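Local coordinates for protein putative polyphosphate kinase 2 (Pseudomonas aeruginosa PAO1, PDB 3CZP) that transfers a phosphate from inorganic polyphosphate to AMP to make ADP, acts less efficiently on GMP, and works as a magnesium-dependent homodimer, at residues K158-E163 and V212-D217; D455-T460 and A465-V470; A288-D293 and A492-D497. All coordinates share one frame; numbering follows the deposited sequence.

Contact 1 (K158-E163 and V212-D217); sequences KKQLKE and VVEGAD
Gln160, on the short helix 158-163, comes closest by backbone to Ala216, just past the end of strand 210-214, yet their CA atoms stay 7.1 Å apart and side chains must bridge the gap. The site belongs to the P-loop-type alpha/beta fold of the first PPK2 domain: strand 210-214 is an edge strand of its five-stranded parallel sheet, and the helix follows the neighbouring strand 148-155. Gln160 spans the distance because its chain runs extended beyond CG. At its end NE2 donates to Glu214 OE2 at 2.7 Å, with an N-H...O angle of 170°. The oxygen lies practically in the amide plane and is approached nearly along its C-O axis, while amide and carboxylate planes are turned 47° from each other. Glu214 meets it with CG anti to the backbone N (chi1 -171°), which swings a straight chain across that of Gln160 at about a right angle. Glutamine suits this place because its two ends do different work: OE1 accepts from the backbone N of Ser157, which fixes which way round the amide sits. The carboxylate is likewise shared, OE1 of Glu214 taking hydrogen bonds from Gly10 N and His11 ND1 of the N-terminal segment. Small enough to pass beside the amide, Ala216 sets its CB 3.5 Å from Gln160 NE2.

Contact 2 (D455-T460 and A465-V470); sequences DMVDRT and APWTLV
Met456 and Thr460, one helical turn apart, reach Trp467 through different torsions: selenomethionine Met456 holds CG opposite the backbone N and bends only at chi3 (83°), whereas Thr460 tucks OG1 between its backbone N and carbonyl carbon (chi1 62°). The bend lays the Met456 methyl on the indole. CE stands 3.8 Å from the centroid of the six-membered ring, only 17° off the normal, a CH-pi contact over the face; SE lies obliquely, 3.6 Å from Trp467 CZ2, in a Met-aromatic contact. An unbranched, flexible methionine side chain, here carrying selenium in place of sulfur, can lie along such a flat surface. Val457 adds CG2 over the same face, nearer the five-membered ring, and that methyl also meets Leu469 CD2 at 3.9 Å, so the beta-branched residue touches Trp467 and Leu469 at once. The one polar group of the indole is answered at the ring edge: Trp467 NE1 donates to Thr460 OG1 at 3.0 Å, close to the ring plane. Thr460 OG1 in turn gives its own proton to Met456 O at 2.7 Å, coming from above the carbonyl plane, and the same carbonyl accepts from Thr460 N. Threonine thus works as a relay, accepting from the indole while it is tied to its own helix, and this fixes the hydroxyl's direction. The axes of the short segments 455-460 and 467-470, parts of helix 446-460 and edge strand 467-471, run nearly antiparallel, 9.7 Å apart at closest approach. Tyr368 meets Trp467 edge-to-face, Tyr389 and Asn393 of helix 382-402 touch Thr460, and strand 404-412 pairs with the strand through Thr468 and Val470.

Contact 3 (A288-D293 and A492-D497); sequences AGLIRD and AAYKKD
Leu290 O receives the phenolic proton of Tyr494 at an OH-to-O distance of 2.6 Å, a short bond that ties helix 273-292 to helix 475-496. Both helices belong to the P-loop-type alpha/beta fold of the second PPK2 domain, and the contact joins the end of the helix leading into strand 300-307 to the end of the domain's last helix. The carbonyl can accept because it sits in the final turn of its helix, where Asp293 is already the first residue to leave helical geometry. The donor stands 26° from the carbonyl plane, with a C=O...O angle of 151°, and the carbonyl oxygen in turn lies at the edge of the phenol ring. A tyrosine suits the span: its CB is directed at the other helix, CG lies opposite the carbonyl carbon (chi1 -64°), and the rigid ring carries the hydroxyl over a backbone separation of 9.5 Å between the CA atoms of Leu290 and Tyr494. Next to this bond the packing is largely apolar: Leu290 also rests on Ile490 of the same last helix, and Phe296 covers more of the tyrosine. Asp293 runs alongside Tyr494 with the opposite sense, while its carboxylate is engaged by Arg295 in a salt bridge. Leucine supplies the methyl that flanks the ring, CD2 lying 3.9 Å from Tyr494 CE2.

Overall arrangement
Contact 1 lies in the first PPK2 domain and comes before the other two along the chain; contacts 2 and 3 share the second, with centres about 23 Å apart, whereas the centre of contact 1 is about 52 and 53 Å from theirs. Each domain has a parallel sheet of strand order 2-3-1-4-5, and contacts 1 and 2 both use its fifth strand, at the edge: 210-214 in one, 467-471 in the other. Strand 467-471 runs on into helix 475-496, which carries contact 3, so contact 2 falls between the two segments that contact 3 joins. The first domain seems to be catalytically inactive and may serve dimerization, although none of the three contacts touches the other subunit.

Contact 1 (K158-E163 and V212-D217)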
loop_
_atom_site.group_PDB
_atom_site.type_symbol
_atom_site.label_atom_id
_atom_site.label_comp_id
_atom_site.label_asym_id
_atom_site.label_seq_id
_atom_site.Cartn_x
_atom_site.Cartn_y
_atom_site.Cartn_z
ATOM N N LYS A 158 33.406 -24.877 8.555
ATOM C CA LYS A 158 33.152 -26.025 7.710
ATOM C C LYS A 158 32.943 -27.273 8.550
ATOM O O LYS A 158 31.974 -27.992 8.338
ATOM C CB LYS A 158 34.306 -26.201 6.746
ATOM C CG LYS A 158 34.017 -27.128 5.595
ATOM C CD LYS A 158 35.119 -27.009 4.609
ATOM C CE LYS A 158 34.943 -27.943 3.393
ATOM N NZ LYS A 158 33.968 -27.450 2.383
ATOM N N LYS A 159 33.858 -27.483 9.505
ATOM C CA LYS A 159 33.843 -28.587 10.481
ATOM C C LYS A 159 32.584 -28.592 11.335
ATOM O O LYS A 159 32.028 -29.648 11.625
ATOM C CB LYS A 159 35.056 -28.485 11.422
ATOM C CG LYS A 159 36.175 -29.437 11.111
ATOM C CD LYS A 159 37.277 -29.424 12.196
ATOM C CE LYS A 159 38.674 -29.722 11.595
ATOM N NZ LYS A 159 38.600 -30.618 10.406
ATOM N N GLN A 160 32.153 -27.399 11.745
ATOM C CA GLN A 160 30.944 -27.248 12.573
ATOM C C GLN A 160 29.719 -27.542 11.711
ATOM O O GLN A 160 28.874 -28.312 12.104
ATOM C CB GLN A 160 30.857 -25.841 13.178
ATOM C CG GLN A 160 31.759 -25.588 14.418
ATOM C CD GLN A 160 31.876 -24.104 14.781
ATOM O OE1 GLN A 160 31.676 -23.222 13.952
ATOM N NE2 GLN A 160 32.194 -23.837 16.028
ATOM N N LEU A 161 29.634 -26.948 10.515
ATOM C CA LEU A 161 28.582 -27.327 9.547
ATOM C C LEU A 161 28.529 -28.843 9.319
ATOM O O LEU A 161 27.476 -29.447 9.383
ATOM C CB LEU A 161 28.778 -26.611 8.211
ATOM C CG LEU A 161 27.726 -26.973 7.152
ATOM C CD1 LEU A 161 26.373 -26.362 7.511
ATOM C CD2 LEU A 161 28.165 -26.547 5.763
ATOM N N LYS A 162 29.678 -29.438 9.049
ATOM C CA LYS A 162 29.791 -30.880 8.838
ATOM C C LYS A 162 29.039 -31.733 9.865
ATOM O O LYS A 162 28.372 -32.710 9.511
ATOM C CB LYS A 162 31.276 -31.255 8.826
ATOM C CG LYS A 162 32.076 -30.712 7.580
ATOM C CD LYS A 162 32.536 -31.847 6.626
ATOM C CE LYS A 162 33.464 -31.339 5.513
ATOM N NZ LYS A 162 32.713 -30.804 4.317
ATOM N N GLU A 163 29.138 -31.366 11.138
ATOM C CA GLU A 163 28.460 -32.116 12.216
ATOM C C GLU A 163 26.935 -31.854 12.219
ATOM O O GLU A 163 26.144 -32.773 12.443
ATOM C CB GLU A 163 29.048 -31.772 13.602
ATOM C CG GLU A 163 30.590 -31.750 13.731
ATOM C CD GLU A 163 31.228 -33.140 13.886
ATOM O OE1 GLU A 163 30.736 -33.970 14.697
ATOM O OE2 GLU A 163 32.252 -33.398 13.202
ATOM N N VAL A 212 29.437 -10.583 12.878
ATOM C CA VAL A 212 29.628 -12.005 12.637
ATOM C C VAL A 212 29.500 -12.729 13.979
ATOM O O VAL A 212 30.273 -12.504 14.915
ATOM C CB VAL A 212 30.978 -12.318 11.963
ATOM C CG1 VAL A 212 31.126 -13.845 11.756
ATOM C CG2 VAL A 212 31.122 -11.534 10.632
ATOM N N VAL A 213 28.462 -13.532 14.102
ATOM C CA VAL A 213 28.158 -14.187 15.379
ATOM C C VAL A 213 28.306 -15.676 15.199
ATOM O O VAL A 213 27.602 -16.257 14.362
ATOM C CB VAL A 213 26.703 -13.883 15.814
ATOM C CG1 VAL A 213 26.399 -14.525 17.225
ATOM C CG2 VAL A 213 26.457 -12.347 15.826
ATOM N N GLU A 214 29.213 -16.295 15.952
ATOM C CA GLU A 214 29.368 -17.742 15.907
ATOM C C GLU A 214 28.092 -18.459 16.389
ATOM O O GLU A 214 27.581 -18.206 17.488
ATOM C CB GLU A 214 30.584 -18.193 16.739
ATOM C CG GLU A 214 30.874 -19.679 16.526
ATOM C CD GLU A 214 32.170 -20.162 17.175
ATOM O OE1 GLU A 214 32.917 -19.316 17.731
ATOM O OE2 GLU A 214 32.434 -21.399 17.105
ATOM N N GLY A 215 27.577 -19.362 15.565
ATOM C CA GLY A 215 26.267 -19.938 15.813
ATOM C C GLY A 215 26.227 -21.328 16.414
ATOM O O GLY A 215 25.153 -21.939 16.520
ATOM N N ALA A 216 27.378 -21.837 16.827
ATOM C CA ALA A 216 27.482 -23.208 17.270
ATOM C C ALA A 216 26.813 -23.327 18.637
ATOM O O ALA A 216 26.143 -24.304 18.888
ATOM C CB ALA A 216 28.943 -23.658 17.296
ATOM N N ASP A 217 26.949 -22.298 19.474
ATOM C CA ASP A 217 26.295 -22.264 20.768
ATOM C C ASP A 217 25.006 -21.409 20.783
ATOM O O ASP A 217 25.043 -20.194 20.619
ATOM C CB ASP A 217 27.285 -21.851 21.870
ATOM C CG ASP A 217 26.705 -22.029 23.254
ATOM O OD1 ASP A 217 26.414 -23.174 23.654
ATOM O OD2 ASP A 217 26.569 -21.028 23.984
#

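Contact 2 (D455-T460 and A465-V470)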
loop_
_atom_site.group_PDB
_atom_site.type_symbol
_atom_site.label_atom_id
_atom_site.label_comp_id
_atom_site.label_asym_id
_atom_site.label_seq_id
_atom_site.Cartn_x
_atom_site.Cartn_y
_atom_site.Cartn_z
ATOM N N ASP A 455 21.806 23.522 -11.093
ATOM C CA ASP A 455 22.508 22.474 -10.376
ATOM C C ASP A 455 21.920 21.127 -10.610
ATOM O O ASP A 455 22.660 20.151 -10.778
ATOM C CB ASP A 455 22.509 22.741 -8.876
ATOM C CG ASP A 455 23.314 23.933 -8.520
ATOM O OD1 ASP A 455 24.133 24.381 -9.362
ATOM O OD2 ASP A 455 23.167 24.417 -7.386
HETATM N N MSE A 456 20.591 21.069 -10.593
HETATM C CA MSE A 456 19.864 19.847 -10.841
HETATM C C MSE A 456 20.263 19.247 -12.177
HETATM O O MSE A 456 20.665 18.110 -12.258
HETATM C CB MSE A 456 18.351 20.130 -10.837
HETATM C CG MSE A 456 17.465 18.986 -11.302
HETATM SE SE MSE A 456 15.605 19.541 -11.085
HETATM C CE MSE A 456 15.453 20.515 -12.733
ATOM N N VAL A 457 20.154 20.043 -13.228
ATOM C CA VAL A 457 20.521 19.617 -14.580
ATOM C C VAL A 457 22.007 19.202 -14.690
ATOM O O VAL A 457 22.333 18.107 -15.186
ATOM C CB VAL A 457 20.122 20.720 -15.618
ATOM C CG1 VAL A 457 20.594 20.344 -17.055
ATOM C CG2 VAL A 457 18.604 20.941 -15.559
ATOM N N ASP A 458 22.916 20.023 -14.186
ATOM C CA ASP A 458 24.301 19.611 -14.107
ATOM C C ASP A 458 24.548 18.266 -13.410
ATOM O O ASP A 458 25.334 17.444 -13.889
ATOM C CB ASP A 458 25.104 20.657 -13.351
ATOM C CG ASP A 458 26.549 20.269 -13.205
ATOM O OD1 ASP A 458 27.246 20.190 -14.252
ATOM O OD2 ASP A 458 26.996 20.052 -12.051
ATOM N N ARG A 459 23.896 18.035 -12.267
ATOM C CA ARG A 459 24.241 16.892 -11.432
ATOM C C ARG A 459 23.417 15.631 -11.772
ATOM O O ARG A 459 23.806 14.518 -11.422
ATOM C CB ARG A 459 24.072 17.259 -9.952
ATOM C CG ARG A 459 24.588 18.652 -9.549
ATOM C CD ARG A 459 25.807 18.663 -8.650
ATOM N NE ARG A 459 25.574 19.562 -7.514
ATOM C CZ ARG A 459 25.848 20.864 -7.468
ATOM N NH1 ARG A 459 26.426 21.490 -8.492
ATOM N NH2 ARG A 459 25.542 21.544 -6.368
ATOM N N THR A 460 22.264 15.792 -12.430
ATOM C CA THR A 460 21.351 14.638 -12.682
ATOM C C THR A 460 20.923 14.507 -14.145
ATOM O O THR A 460 20.087 13.688 -14.472
ATOM C CB THR A 460 20.037 14.674 -11.780
ATOM O OG1 THR A 460 19.267 15.855 -12.090
ATOM C CG2 THR A 460 20.345 14.695 -10.247
ATOM N N ALA A 465 19.488 9.041 -18.013
ATOM C CA ALA A 465 18.294 9.886 -17.919
ATOM C C ALA A 465 18.615 11.351 -18.120
ATOM O O ALA A 465 18.782 12.076 -17.139
ATOM C CB ALA A 465 17.609 9.696 -16.542
ATOM N N PRO A 466 18.676 11.819 -19.390
ATOM C CA PRO A 466 18.898 13.247 -19.608
ATOM C C PRO A 466 17.709 14.135 -19.243
ATOM O O PRO A 466 16.546 13.748 -19.371
ATOM C CB PRO A 466 19.225 13.348 -21.105
ATOM C CG PRO A 466 18.803 12.064 -21.721
ATOM C CD PRO A 466 18.567 11.053 -20.647
ATOM N N TRP A 467 18.009 15.339 -18.761
ATOM C CA TRP A 467 17.001 16.379 -18.664
ATOM C C TRP A 467 16.703 17.043 -20.022
ATOM O O TRP A 467 17.616 17.364 -20.740
ATOM C CB TRP A 467 17.473 17.453 -17.710
ATOM C CG TRP A 467 17.114 17.144 -16.325
ATOM C CD1 TRP A 467 17.921 16.628 -15.398
ATOM C CD2 TRP A 467 15.834 17.337 -15.708
ATOM N NE1 TRP A 467 17.262 16.482 -14.233
ATOM C CE2 TRP A 467 15.963 16.890 -14.381
ATOM C CE3 TRP A 467 14.598 17.850 -16.149
ATOM C CZ2 TRP A 467 14.905 16.917 -13.466
ATOM C CZ3 TRP A 467 13.533 17.866 -15.260
ATOM C CH2 TRP A 467 13.691 17.428 -13.913
ATOM N N THR A 468 15.418 17.287 -20.313
ATOM C CA THR A 468 14.986 18.040 -21.492
ATOM C C THR A 468 14.434 19.331 -21.023
ATOM O O THR A 468 13.479 19.345 -20.282
ATOM C CB THR A 468 13.861 17.315 -22.273
ATOM O OG1 THR A 468 14.275 15.976 -22.521
ATOM C CG2 THR A 468 13.501 18.050 -23.638
ATOM N N LEU A 469 15.084 20.411 -21.434
ATOM C CA LEU A 469 14.623 21.728 -21.138
ATOM C C LEU A 469 13.621 22.128 -22.244
ATOM O O LEU A 469 13.974 22.186 -23.427
ATOM C CB LEU A 469 15.825 22.713 -21.025
ATOM C CG LEU A 469 16.984 22.280 -20.105
ATOM C CD1 LEU A 469 18.228 23.149 -20.279
ATOM C CD2 LEU A 469 16.572 22.169 -18.605
ATOM N N VAL A 470 12.376 22.389 -21.847
ATOM C CA VAL A 470 11.333 22.757 -22.791
ATOM C C VAL A 470 11.139 24.278 -22.764
ATOM O O VAL A 470 10.868 24.848 -21.734
ATOM C CB VAL A 470 10.019 22.001 -22.483
ATOM C CG1 VAL A 470 8.948 22.329 -23.542
ATOM C CG2 VAL A 470 10.273 20.476 -22.391
#

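Contact 3 (A288-D293 and A492-D497)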
loop_
_atom_site.group_PDB
_atom_site.type_symbol
_atom_site.label_atom_id
_atom_site.label_comp_id
_atom_site.label_asym_id
_atom_site.label_seq_id
_atom_site.Cartn_x
_atom_site.Cartn_y
_atom_site.Cartn_z
ATOM N N ALA A 288 0.807 6.761 -29.751
ATOM C CA ALA A 288 -0.153 5.676 -29.638
ATOM C C ALA A 288 0.437 4.394 -30.255
ATOM O O ALA A 288 0.275 3.284 -29.731
ATOM C CB ALA A 288 -1.430 6.058 -30.336
ATOM N N GLY A 289 1.137 4.540 -31.373
ATOM C CA GLY A 289 1.633 3.361 -32.077
ATOM C C GLY A 289 2.798 2.738 -31.351
ATOM O O GLY A 289 2.940 1.521 -31.319
ATOM N N LEU A 290 3.639 3.572 -30.738
ATOM C CA LEU A 290 4.829 3.090 -30.010
ATOM C C LEU A 290 4.458 2.328 -28.767
ATOM O O LEU A 290 5.155 1.377 -28.406
ATOM C CB LEU A 290 5.765 4.242 -29.655
ATOM C CG LEU A 290 6.561 4.829 -30.835
ATOM C CD1 LEU A 290 7.088 6.200 -30.475
ATOM C CD2 LEU A 290 7.697 3.908 -31.230
ATOM N N ILE A 291 3.393 2.788 -28.089
ATOM C CA ILE A 291 2.856 2.154 -26.880
ATOM C C ILE A 291 2.210 0.800 -27.184
ATOM O O ILE A 291 2.293 -0.129 -26.375
ATOM C CB ILE A 291 1.839 3.063 -26.170
ATOM C CG1 ILE A 291 2.528 4.293 -25.603
ATOM C CG2 ILE A 291 1.137 2.330 -25.056
ATOM C CD1 ILE A 291 3.463 4.014 -24.573
ATOM N N ARG A 292 1.634 0.683 -28.379
ATOM C CA ARG A 292 0.875 -0.486 -28.807
ATOM C C ARG A 292 1.852 -1.506 -29.399
ATOM O O ARG A 292 1.553 -2.680 -29.470
ATOM C CB ARG A 292 -0.224 -0.020 -29.789
ATOM C CG ARG A 292 -0.933 -1.081 -30.657
ATOM C CD ARG A 292 -1.650 -0.463 -31.913
ATOM N NE ARG A 292 -2.500 0.691 -31.536
ATOM C CZ ARG A 292 -2.432 1.943 -32.027
ATOM N NH1 ARG A 292 -1.574 2.268 -32.994
ATOM N NH2 ARG A 292 -3.259 2.882 -31.549
ATOM N N ASP A 293 3.041 -1.062 -29.779
ATOM C CA ASP A 293 4.057 -1.939 -30.383
ATOM C C ASP A 293 4.353 -3.060 -29.378
ATOM O O ASP A 293 4.459 -2.803 -28.177
ATOM C CB ASP A 293 5.315 -1.104 -30.699
ATOM C CG ASP A 293 6.328 -1.820 -31.580
ATOM O OD1 ASP A 293 6.940 -2.842 -31.152
ATOM O OD2 ASP A 293 6.540 -1.334 -32.707
ATOM N N ALA A 492 14.287 5.006 -29.239
ATOM C CA ALA A 492 15.665 4.789 -28.877
ATOM C C ALA A 492 15.874 3.500 -28.101
ATOM O O ALA A 492 16.833 2.737 -28.383
ATOM C CB ALA A 492 16.200 5.961 -28.067
ATOM N N ALA A 493 15.022 3.314 -27.089
ATOM C CA ALA A 493 14.932 2.111 -26.299
ATOM C C ALA A 493 14.766 0.877 -27.181
ATOM O O ALA A 493 15.469 -0.116 -27.000
ATOM C CB ALA A 493 13.755 2.208 -25.346
ATOM N N TYR A 494 13.837 0.920 -28.135
ATOM C CA TYR A 494 13.666 -0.242 -29.032
ATOM C C TYR A 494 14.922 -0.558 -29.858
ATOM O O TYR A 494 15.211 -1.719 -30.173
ATOM C CB TYR A 494 12.493 -0.031 -29.989
ATOM C CG TYR A 494 11.149 0.069 -29.335
ATOM C CD1 TYR A 494 10.953 -0.303 -27.991
ATOM C CD2 TYR A 494 10.056 0.522 -30.051
ATOM C CE1 TYR A 494 9.717 -0.204 -27.403
ATOM C CE2 TYR A 494 8.821 0.621 -29.464
ATOM C CZ TYR A 494 8.650 0.272 -28.129
ATOM O OH TYR A 494 7.398 0.395 -27.530
ATOM N N LYS A 495 15.630 0.489 -30.241
ATOM C CA LYS A 495 16.851 0.349 -31.041
ATOM C C LYS A 495 17.983 -0.262 -30.223
ATOM O O LYS A 495 18.912 -0.820 -30.791
ATOM C CB LYS A 495 17.292 1.696 -31.576
ATOM C CG LYS A 495 16.498 2.218 -32.765
ATOM C CD LYS A 495 16.940 3.635 -33.061
ATOM C CE LYS A 495 16.065 4.314 -34.127
ATOM N NZ LYS A 495 16.599 5.661 -34.511
ATOM N N LYS A 496 17.903 -0.128 -28.900
ATOM C CA LYS A 496 18.858 -0.703 -27.972
ATOM C C LYS A 496 18.534 -2.166 -27.664
ATOM O O LYS A 496 19.448 -2.950 -27.494
ATOM C CB LYS A 496 18.893 0.156 -26.701
ATOM C CG LYS A 496 20.010 -0.160 -25.699
ATOM C CD LYS A 496 19.927 0.849 -24.504
ATOM C CE LYS A 496 20.546 0.365 -23.170
ATOM N NZ LYS A 496 20.110 1.260 -22.044
ATOM N N ASP A 497 17.270 -2.516 -27.650
ATOM C CA ASP A 497 16.880 -3.873 -27.420
ATOM C C ASP A 497 17.328 -4.770 -28.539
ATOM O O ASP A 497 17.464 -4.358 -29.668
ATOM C CB ASP A 497 15.377 -4.003 -27.367
ATOM C CG ASP A 497 14.757 -3.146 -26.333
ATOM O OD1 ASP A 497 15.406 -2.845 -25.345
ATOM O OD2 ASP A 497 13.624 -2.776 -26.521
#